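Local coordinates for putative transcriptional regulator, LysR family (Vibrio parahaemolyticus, PDB 3OXN), which probably regulates transcription as a LysR-family DNA-binding factor, this chain being its effector-binding domain with the periplasmic-binding-protein fold, at residues 63-68 / 197-202; 93-98 / 161-166; 108-113 / 185-190. All coordinates share one frame; numbering follows the deposited sequence.

The chain has two lobes, each built on a mixed five-stranded sheet with one antiparallel strand inserted, as in type 2 periplasmic binding proteins. Contact 1 lies in one lobe; contacts 2 and 3 lie in the other, on the opposite side of the chain's centre, with the centres of contacts 1 and 2 about 35 Å apart. Contact 2 is the buried one, pairing two inner strands by backbone bonds under an aliphatic coat. Contacts 1 and 3 are both partly buried. Contact 3 packs against contact 2 by proline and aromatic rings, without a hydrogen bond between its segments, whereas contact 1 combines a leucine with an arginine that reaches a helix end.

Contact 1: 63-68 / 197-202; sequences QLTYEG and IWHARC
Leu64, near the end of helix 60-65, lays its branched tip on the backbone of strand 194-199. Leu64 CD1 does most of the touching: it sits 3.5 Å from Ile197 O and meets Ile197 CG2 at 3.8 Å, while CD2 also approaches the same carbonyl oxygen. With CG anti to the carbonyl carbon (chi1 -62°), the side chain drops from the helix onto the strand, where Leu83 and Ala72 of neighbouring strands complete its apolar surroundings. One residue on, Thr65 OG1 comes to the imidazole edge of His199, in the ring plane, 3.3 Å from His199 CD2; the hydroxyl's hydrogen-bond partner is Ser61 O, one turn back. The other side of the imidazole is tied to its own segment, where His199 ND1 accepts the backbone N-H of Arg201 at 2.9 Å (158° at the hydrogen), nearly in the ring plane. That bond helps to hold the ring's rotation and is consistent with an unprotonated ND1. Arg201 bends round so that its NE lies over one face of this ring, toward the rim, and its guanidinium reaches end-on to Thr65 O. Arg201 NH2 donates at 3.1 Å to Thr65 O along a lone pair in the carbonyl plane, whereas Arg201 NH1, at 3.2 Å from Thr65 O, approaches from above that plane. Two N-H groups thus grip one oxygen near the C-terminal end of the helix, where carbonyls generally run out of helical N-H partners. A positive charge there probably interacts favourably with the helix dipole.

Contact 2: 93-98 / 161-166; sequences VLCLLS and PIIITV
Strand segments 93-98 and 163-166 run antiparallel, their short axes at 151° and 4.5 Å apart at closest approach, with Leu94-Val166 and Leu96-Ile164 as hydrogen-bonded pairs and Cys95-Thr165 as the non-hydrogen-bonded pair between them. Each bonded pair exchanges two backbone bonds: Leu94 N reaches Val166 O at 2.7 Å in a nearly straight line, and Leu96 N reaches Ile164 O at 2.8 Å with a more bent approach. On one face of the sheet Leu96 faces Ile164 and reaches along to Val166. Leu96 CB rests 3.8 Å from Ile164 CB, and the CD2 branch of Leu96 crosses Val166 at about a right angle to touch its CG2 at 3.7 Å. The face bearing Cys95 is packed differently. Cys95 CB and SG both lean on the CG2 methyl of Ile163, the former at 3.8 Å. Thr165 OG1 is anti to the carbonyl carbon (chi1 -62°), which leaves CG2 anti to the backbone N and facing Val93 CG1, while OG1 is hydrogen-bonded to Tyr113 OH. Leu97 and Ile163 run alongside each other in the same direction, with CD2 of the leucine against CG1 of the isoleucine. The two strands are interior in their five-stranded sheet, 163-167 at its centre: strand 180-183 continues it beyond 93-98, and strand 117-120 beyond 163-167. Helix 168-177 covers the face of Leu96 and Val166 through Ala171 and Ala175, while Met108 closes over Leu97 and Ile163 on the other.

Contact 3: 108-113 / 185-190; sequences MSLDDY and LPFQFT
Tyr113 N donates to Ser109 O at 2.8 Å, a backbone bond in the first turn of helix 110-114, from which Tyr113 meets Pro186. Ser109 stands at the N-cap position; in the turn that follows, Tyr113 faces the loop and Leu110 flanks it. Pro186 packs against both. Pro186 CG lies 3.4 Å from Tyr113 CB, and Pro186 CD sits over one face of the phenol ring, 4.1 Å from the Tyr113 centroid and 26° off the normal, a CH-pi contact. CB of the proline lies against the backbone at Leu110, and Pro186 CG meets CG of Met108, a selenomethionine, at 3.8 Å. Tyr113 can take the ring contact because its CG is anti to the backbone N (chi1 -171°), carrying the ring off the helix and across the proline. Phe187 then presents an edge to the face of the same phenol in an offset edge-to-face arrangement, centroids 5.8 Å apart and planes at 71°, with Phe187 CE2 nearest Tyr113 CE1. Beyond, Phe187 reaches Ile131 and Ala134 of helix 125-134, so the loop spans two helices. Across the two segments no hydrogen bond forms: the grip rests on proline, aromatic and aliphatic surfaces, selenomethionine included. The contact is thus apolar between its segments, while Tyr113 OH is hydrogen-bonded to Thr165 OG1 beyond them.

Contact 1: 63-68 / 197-202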
loop_
_atom_site.group_PDB
_atom_site.type_symbol
_atom_site.label_atom_id
_atom_site.label_comp_id
_atom_site.label_asym_id
_atom_site.label_seq_id
_atom_site.Cartn_x
_atom_site.Cartn_y
_atom_site.Cartn_z
ATOM N N GLN A 63 -13.590 10.601 6.883
ATOM C CA GLN A 63 -12.663 10.873 5.805
ATOM C C GLN A 63 -13.352 11.603 4.636
ATOM O O GLN A 63 -12.826 12.592 4.124
ATOM C CB GLN A 63 -11.963 9.582 5.366
ATOM C CG GLN A 63 -10.461 9.758 5.195
ATOM C CD GLN A 63 -9.706 8.449 5.157
ATOM O OE1 GLN A 63 -10.221 7.406 5.580
ATOM N NE2 GLN A 63 -8.462 8.497 4.660
ATOM N N LEU A 64 -14.539 11.143 4.240
ATOM C CA LEU A 64 -15.290 11.827 3.194
ATOM C C LEU A 64 -15.882 13.140 3.703
ATOM O O LEU A 64 -15.968 14.124 2.965
ATOM C CB LEU A 64 -16.404 10.936 2.638
ATOM C CG LEU A 64 -16.024 9.632 1.947
ATOM C CD1 LEU A 64 -17.289 8.822 1.808
ATOM C CD2 LEU A 64 -15.351 9.858 0.608
ATOM N N THR A 65 -16.294 13.150 4.965
ATOM C CA THR A 65 -16.926 14.333 5.550
ATOM C C THR A 65 -15.954 15.448 5.975
ATOM O O THR A 65 -16.163 16.616 5.654
ATOM C CB THR A 65 -17.792 13.957 6.752
ATOM O OG1 THR A 65 -18.728 12.954 6.355
ATOM C CG2 THR A 65 -18.546 15.164 7.261
ATOM N N TYR A 66 -14.889 15.109 6.681
ATOM C CA TYR A 66 -14.052 16.164 7.239
ATOM C C TYR A 66 -12.690 16.336 6.582
ATOM O O TYR A 66 -12.161 17.435 6.554
ATOM C CB TYR A 66 -13.889 15.976 8.751
ATOM C CG TYR A 66 -15.193 16.034 9.492
ATOM C CD1 TYR A 66 -15.830 17.243 9.709
ATOM C CD2 TYR A 66 -15.797 14.880 9.963
ATOM C CE1 TYR A 66 -17.038 17.305 10.392
ATOM C CE2 TYR A 66 -17.003 14.932 10.640
ATOM C CZ TYR A 66 -17.613 16.145 10.855
ATOM O OH TYR A 66 -18.799 16.206 11.529
ATOM N N GLU A 67 -12.125 15.263 6.053
ATOM C CA GLU A 67 -10.750 15.297 5.571
ATOM C C GLU A 67 -10.642 15.674 4.091
ATOM O O GLU A 67 -9.537 15.753 3.565
ATOM C CB GLU A 67 -10.085 13.932 5.776
ATOM C CG GLU A 67 -10.572 13.159 7.002
ATOM C CD GLU A 67 -9.514 13.011 8.090
ATOM O OE1 GLU A 67 -8.331 13.348 7.851
ATOM O OE2 GLU A 67 -9.875 12.542 9.186
ATOM N N GLY A 68 -11.773 15.880 3.414
ATOM C CA GLY A 68 -11.746 16.286 2.014
ATOM C C GLY A 68 -11.710 15.172 0.962
ATOM O O GLY A 68 -11.333 15.409 -0.196
ATOM N N ILE A 197 -18.080 5.111 -2.165
ATOM C CA ILE A 197 -18.793 5.817 -1.120
ATOM C C ILE A 197 -18.503 7.293 -1.242
ATOM O O ILE A 197 -17.364 7.681 -1.475
ATOM C CB ILE A 197 -18.386 5.324 0.283
ATOM C CG1 ILE A 197 -18.157 3.804 0.284
ATOM C CG2 ILE A 197 -19.426 5.741 1.327
ATOM C CD1 ILE A 197 -19.412 2.987 0.320
ATOM N N TRP A 198 -19.529 8.123 -1.090
ATOM C CA TRP A 198 -19.324 9.563 -1.132
ATOM C C TRP A 198 -20.335 10.340 -0.294
ATOM O O TRP A 198 -21.398 9.834 0.058
ATOM C CB TRP A 198 -19.309 10.081 -2.580
ATOM C CG TRP A 198 -20.610 9.916 -3.295
ATOM C CD1 TRP A 198 -21.586 10.845 -3.418
ATOM C CD2 TRP A 198 -21.077 8.746 -3.978
ATOM N NE1 TRP A 198 -22.632 10.336 -4.138
ATOM C CE2 TRP A 198 -22.341 9.041 -4.495
ATOM C CE3 TRP A 198 -20.538 7.472 -4.211
ATOM C CZ2 TRP A 198 -23.092 8.120 -5.223
ATOM C CZ3 TRP A 198 -21.283 6.552 -4.935
ATOM C CH2 TRP A 198 -22.544 6.881 -5.431
ATOM N N HIS A 199 -19.979 11.586 0.004
ATOM C CA HIS A 199 -20.841 12.499 0.741
ATOM C C HIS A 199 -21.980 13.024 -0.148
ATOM O O HIS A 199 -21.787 13.257 -1.337
ATOM C CB HIS A 199 -19.998 13.668 1.265
ATOM C CG HIS A 199 -20.594 14.390 2.439
ATOM N ND1 HIS A 199 -21.539 15.388 2.301
ATOM C CD2 HIS A 199 -20.345 14.293 3.765
ATOM C CE1 HIS A 199 -21.856 15.861 3.494
ATOM N NE2 HIS A 199 -21.145 15.216 4.401
ATOM N N ALA A 200 -23.165 13.203 0.431
ATOM C CA ALA A 200 -24.261 13.853 -0.272
ATOM C C ALA A 200 -23.740 15.111 -0.965
ATOM O O ALA A 200 -24.143 15.440 -2.086
ATOM C CB ALA A 200 -25.360 14.205 0.697
ATOM N N ARG A 201 -22.827 15.798 -0.289
ATOM C CA ARG A 201 -22.196 17.011 -0.814
ATOM C C ARG A 201 -21.534 16.842 -2.193
ATOM O O ARG A 201 -21.274 17.833 -2.885
ATOM C CB ARG A 201 -21.174 17.548 0.199
ATOM C CG ARG A 201 -19.843 17.962 -0.418
ATOM C CD ARG A 201 -18.671 17.479 0.443
ATOM N NE ARG A 201 -18.776 18.011 1.798
ATOM C CZ ARG A 201 -17.940 17.734 2.794
ATOM N NH1 ARG A 201 -16.913 16.903 2.589
ATOM N NH2 ARG A 201 -18.140 18.287 3.996
ATOM N N CYS A 202 -21.247 15.602 -2.579
ATOM C CA CYS A 202 -20.646 15.344 -3.882
ATOM C C CYS A 202 -21.632 14.658 -4.808
ATOM O O CYS A 202 -21.258 14.202 -5.889
ATOM C CB CYS A 202 -19.398 14.467 -3.759
ATOM S SG CYS A 202 -17.945 15.249 -3.038
#

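Contact 2: 93-98 / 161-166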
loop_
_atom_site.group_PDB
_atom_site.type_symbol
_atom_site.label_atom_id
_atom_site.label_comp_id
_atom_site.label_asym_id
_atom_site.label_seq_id
_atom_site.Cartn_x
_atom_site.Cartn_y
_atom_site.Cartn_z
ATOM N N VAL A 93 -11.970 -14.188 -2.703
ATOM C CA VAL A 93 -10.635 -14.436 -2.137
ATOM C C VAL A 93 -9.924 -15.667 -2.725
ATOM O O VAL A 93 -10.554 -16.685 -2.997
ATOM C CB VAL A 93 -10.668 -14.479 -0.584
ATOM C CG1 VAL A 93 -9.643 -15.446 -0.044
ATOM C CG2 VAL A 93 -10.417 -13.102 -0.037
ATOM N N LEU A 94 -8.613 -15.564 -2.925
ATOM C CA LEU A 94 -7.863 -16.609 -3.603
ATOM C C LEU A 94 -6.505 -16.789 -2.908
ATOM O O LEU A 94 -6.062 -15.907 -2.188
ATOM C CB LEU A 94 -7.675 -16.206 -5.064
ATOM C CG LEU A 94 -8.106 -17.176 -6.170
ATOM C CD1 LEU A 94 -9.488 -17.768 -5.907
ATOM C CD2 LEU A 94 -8.066 -16.482 -7.524
ATOM N N CYS A 95 -5.844 -17.923 -3.115
ATOM C CA CYS A 95 -4.552 -18.190 -2.488
ATOM C C CYS A 95 -3.389 -18.142 -3.464
ATOM O O CYS A 95 -3.547 -18.444 -4.648
ATOM C CB CYS A 95 -4.573 -19.546 -1.803
ATOM S SG CYS A 95 -5.723 -19.528 -0.455
ATOM N N LEU A 96 -2.217 -17.785 -2.954
ATOM C CA LEU A 96 -1.014 -17.691 -3.759
ATOM C C LEU A 96 0.062 -18.539 -3.113
ATOM O O LEU A 96 0.365 -18.359 -1.935
ATOM C CB LEU A 96 -0.553 -16.235 -3.821
ATOM C CG LEU A 96 -0.758 -15.333 -5.054
ATOM C CD1 LEU A 96 -1.854 -15.814 -5.992
ATOM C CD2 LEU A 96 -0.991 -13.880 -4.631
ATOM N N LEU A 97 0.644 -19.467 -3.866
ATOM C CA LEU A 97 1.758 -20.273 -3.346
ATOM C C LEU A 97 3.022 -20.082 -4.167
ATOM O O LEU A 97 2.948 -19.816 -5.345
ATOM C CB LEU A 97 1.415 -21.764 -3.340
ATOM C CG LEU A 97 0.085 -22.152 -2.730
ATOM C CD1 LEU A 97 0.076 -23.631 -2.546
ATOM C CD2 LEU A 97 -0.059 -21.460 -1.411
ATOM N N SER A 98 4.179 -20.244 -3.541
ATOM C CA SER A 98 5.445 -20.248 -4.265
ATOM C C SER A 98 5.473 -21.457 -5.177
ATOM O O SER A 98 4.878 -22.485 -4.866
ATOM C CB SER A 98 6.626 -20.304 -3.287
ATOM O OG SER A 98 7.847 -20.522 -3.966
ATOM N N PRO A 161 6.949 -22.074 4.123
ATOM C CA PRO A 161 5.963 -22.567 3.156
ATOM C C PRO A 161 4.623 -21.872 3.355
ATOM O O PRO A 161 3.625 -22.543 3.672
ATOM C CB PRO A 161 5.807 -24.039 3.532
ATOM C CG PRO A 161 6.592 -24.238 4.832
ATOM C CD PRO A 161 6.983 -22.892 5.342
ATOM N N ILE A 162 4.581 -20.552 3.180
ATOM C CA ILE A 162 3.340 -19.847 3.460
ATOM C C ILE A 162 2.332 -19.952 2.326
ATOM O O ILE A 162 2.696 -20.064 1.156
ATOM C CB ILE A 162 3.555 -18.369 3.811
ATOM C CG1 ILE A 162 4.532 -17.729 2.826
ATOM C CG2 ILE A 162 4.007 -18.216 5.258
ATOM C CD1 ILE A 162 4.563 -16.215 2.921
ATOM N N ILE A 163 1.059 -19.939 2.701
ATOM C CA ILE A 163 -0.034 -19.782 1.762
ATOM C C ILE A 163 -0.552 -18.356 1.906
ATOM O O ILE A 163 -1.048 -17.958 2.976
ATOM C CB ILE A 163 -1.169 -20.779 2.043
ATOM C CG1 ILE A 163 -0.692 -22.214 1.828
ATOM C CG2 ILE A 163 -2.370 -20.481 1.168
ATOM C CD1 ILE A 163 -1.524 -23.218 2.569
ATOM N N ILE A 164 -0.419 -17.594 0.824
ATOM C CA ILE A 164 -0.769 -16.179 0.811
ATOM C C ILE A 164 -2.228 -15.975 0.408
ATOM O O ILE A 164 -2.561 -16.122 -0.761
ATOM C CB ILE A 164 0.121 -15.388 -0.187
ATOM C CG1 ILE A 164 1.594 -15.426 0.222
ATOM C CG2 ILE A 164 -0.316 -13.956 -0.251
ATOM C CD1 ILE A 164 2.287 -16.740 -0.092
ATOM N N THR A 165 -3.102 -15.639 1.353
ATOM C CA THR A 165 -4.484 -15.326 0.990
ATOM C C THR A 165 -4.602 -13.889 0.511
ATOM O O THR A 165 -3.976 -12.998 1.067
ATOM C CB THR A 165 -5.442 -15.514 2.156
ATOM O OG1 THR A 165 -5.428 -16.887 2.576
ATOM C CG2 THR A 165 -6.844 -15.109 1.724
ATOM N N VAL A 166 -5.407 -13.660 -0.518
ATOM C CA VAL A 166 -5.519 -12.337 -1.137
ATOM C C VAL A 166 -6.831 -12.238 -1.880
ATOM O O VAL A 166 -7.357 -13.259 -2.331
ATOM C CB VAL A 166 -4.440 -12.118 -2.207
ATOM C CG1 VAL A 166 -3.137 -11.677 -1.596
ATOM C CG2 VAL A 166 -4.277 -13.369 -3.046
#

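Contact 3: 108-113 / 185-190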
loop_
_atom_site.group_PDB
_atom_site.type_symbol
_atom_site.label_atom_id
_atom_site.label_comp_id
_atom_site.label_asym_id
_atom_site.label_seq_id
_atom_site.Cartn_x
_atom_site.Cartn_y
_atom_site.Cartn_z
HETATM N N MSE A 108 -5.128 -28.173 -3.329
HETATM C CA MSE A 108 -5.002 -27.939 -1.900
HETATM C C MSE A 108 -6.327 -28.188 -1.196
HETATM O O MSE A 108 -7.319 -27.483 -1.417
HETATM C CB MSE A 108 -4.504 -26.525 -1.642
HETATM C CG MSE A 108 -4.972 -25.914 -0.333
HETATM SE SE MSE A 108 -4.439 -24.032 -0.228
HETATM C CE MSE A 108 -2.552 -24.281 -0.625
ATOM N N SER A 109 -6.337 -29.214 -0.359
ATOM C CA SER A 109 -7.513 -29.549 0.416
ATOM C C SER A 109 -7.574 -28.693 1.660
ATOM O O SER A 109 -6.561 -28.183 2.120
ATOM C CB SER A 109 -7.477 -31.022 0.803
ATOM O OG SER A 109 -7.748 -31.187 2.184
ATOM N N LEU A 110 -8.773 -28.523 2.193
ATOM C CA LEU A 110 -8.931 -27.888 3.486
ATOM C C LEU A 110 -7.816 -28.334 4.424
ATOM O O LEU A 110 -7.015 -27.523 4.868
ATOM C CB LEU A 110 -10.288 -28.228 4.093
ATOM C CG LEU A 110 -10.538 -27.594 5.460
ATOM C CD1 LEU A 110 -10.852 -26.106 5.336
ATOM C CD2 LEU A 110 -11.668 -28.331 6.172
ATOM N N ASP A 111 -7.740 -29.622 4.720
ATOM C CA ASP A 111 -6.696 -30.045 5.627
ATOM C C ASP A 111 -5.366 -29.420 5.249
ATOM O O ASP A 111 -4.699 -28.860 6.100
ATOM C CB ASP A 111 -6.537 -31.562 5.709
ATOM C CG ASP A 111 -5.322 -31.964 6.549
ATOM O OD1 ASP A 111 -5.203 -31.476 7.703
ATOM O OD2 ASP A 111 -4.472 -32.743 6.057
ATOM N N ASP A 112 -4.970 -29.506 3.986
ATOM C CA ASP A 112 -3.681 -28.942 3.588
ATOM C C ASP A 112 -3.616 -27.469 3.958
ATOM O O ASP A 112 -2.617 -26.993 4.511
ATOM C CB ASP A 112 -3.448 -29.099 2.086
ATOM C CG ASP A 112 -3.673 -30.518 1.601
ATOM O OD1 ASP A 112 -4.842 -30.977 1.591
ATOM O OD2 ASP A 112 -2.671 -31.162 1.220
ATOM N N TYR A 113 -4.686 -26.747 3.646
ATOM C CA TYR A 113 -4.776 -25.334 3.981
ATOM C C TYR A 113 -4.467 -25.133 5.475
ATOM O O TYR A 113 -3.581 -24.352 5.846
ATOM C CB TYR A 113 -6.174 -24.819 3.620
ATOM C CG TYR A 113 -6.371 -23.325 3.716
ATOM C CD1 TYR A 113 -7.050 -22.766 4.781
ATOM C CD2 TYR A 113 -5.895 -22.477 2.723
ATOM C CE1 TYR A 113 -7.238 -21.410 4.867
ATOM C CE2 TYR A 113 -6.071 -21.123 2.794
ATOM C CZ TYR A 113 -6.745 -20.584 3.871
ATOM O OH TYR A 113 -6.920 -19.212 3.966
ATOM N N LEU A 185 -9.777 -21.274 -2.446
ATOM C CA LEU A 185 -9.983 -21.499 -1.028
ATOM C C LEU A 185 -10.643 -22.850 -0.860
ATOM O O LEU A 185 -11.709 -23.080 -1.429
ATOM C CB LEU A 185 -10.916 -20.437 -0.467
ATOM C CG LEU A 185 -10.353 -19.044 -0.259
ATOM C CD1 LEU A 185 -11.483 -18.134 0.168
ATOM C CD2 LEU A 185 -9.234 -19.086 0.767
ATOM N N PRO A 186 -10.035 -23.740 -0.054
ATOM C CA PRO A 186 -10.520 -25.106 0.118
ATOM C C PRO A 186 -11.784 -25.124 0.945
ATOM O O PRO A 186 -12.017 -26.094 1.664
ATOM C CB PRO A 186 -9.405 -25.782 0.919
ATOM C CG PRO A 186 -8.311 -24.796 1.027
ATOM C CD PRO A 186 -8.929 -23.456 0.861
ATOM N N PHE A 187 -12.571 -24.056 0.873
ATOM C CA PHE A 187 -13.860 -24.030 1.545
ATOM C C PHE A 187 -14.861 -23.132 0.840
ATOM O O PHE A 187 -14.520 -22.410 -0.099
ATOM C CB PHE A 187 -13.724 -23.648 3.028
ATOM C CG PHE A 187 -13.009 -22.348 3.268
ATOM C CD1 PHE A 187 -13.703 -21.146 3.269
ATOM C CD2 PHE A 187 -11.645 -22.325 3.514
ATOM C CE1 PHE A 187 -13.039 -19.943 3.516
ATOM C CE2 PHE A 187 -10.974 -21.119 3.763
ATOM C CZ PHE A 187 -11.670 -19.933 3.763
ATOM N N GLN A 188 -16.110 -23.211 1.281
ATOM C CA GLN A 188 -17.157 -22.397 0.708
ATOM C C GLN A 188 -17.004 -21.020 1.293
ATOM O O GLN A 188 -17.015 -20.852 2.514
ATOM C CB GLN A 188 -18.543 -22.952 1.048
ATOM C CG GLN A 188 -19.665 -22.364 0.184
ATOM C CD GLN A 188 -20.967 -22.159 0.955
ATOM O OE1 GLN A 188 -21.294 -22.926 1.867
ATOM N NE2 GLN A 188 -21.714 -21.111 0.592
ATOM N N PHE A 189 -16.834 -20.042 0.415
ATOM C CA PHE A 189 -16.692 -18.651 0.814
ATOM C C PHE A 189 -17.363 -17.817 -0.258
ATOM O O PHE A 189 -17.050 -17.940 -1.444
ATOM C CB PHE A 189 -15.216 -18.265 0.947
ATOM C CG PHE A 189 -14.995 -16.849 1.395
ATOM C CD1 PHE A 189 -15.144 -16.501 2.729
ATOM C CD2 PHE A 189 -14.635 -15.869 0.482
ATOM C CE1 PHE A 189 -14.961 -15.205 3.142
ATOM C CE2 PHE A 189 -14.440 -14.563 0.886
ATOM C CZ PHE A 189 -14.605 -14.231 2.228
ATOM N N THR A 190 -18.293 -16.972 0.164
ATOM C CA THR A 190 -19.152 -16.262 -0.768
ATOM C C THR A 190 -18.666 -14.825 -0.976
ATOM O O THR A 190 -18.666 -14.020 -0.048
ATOM C CB THR A 190 -20.625 -16.296 -0.284
ATOM O OG1 THR A 190 -20.957 -17.628 0.156
ATOM C CG2 THR A 190 -21.567 -15.878 -1.404
#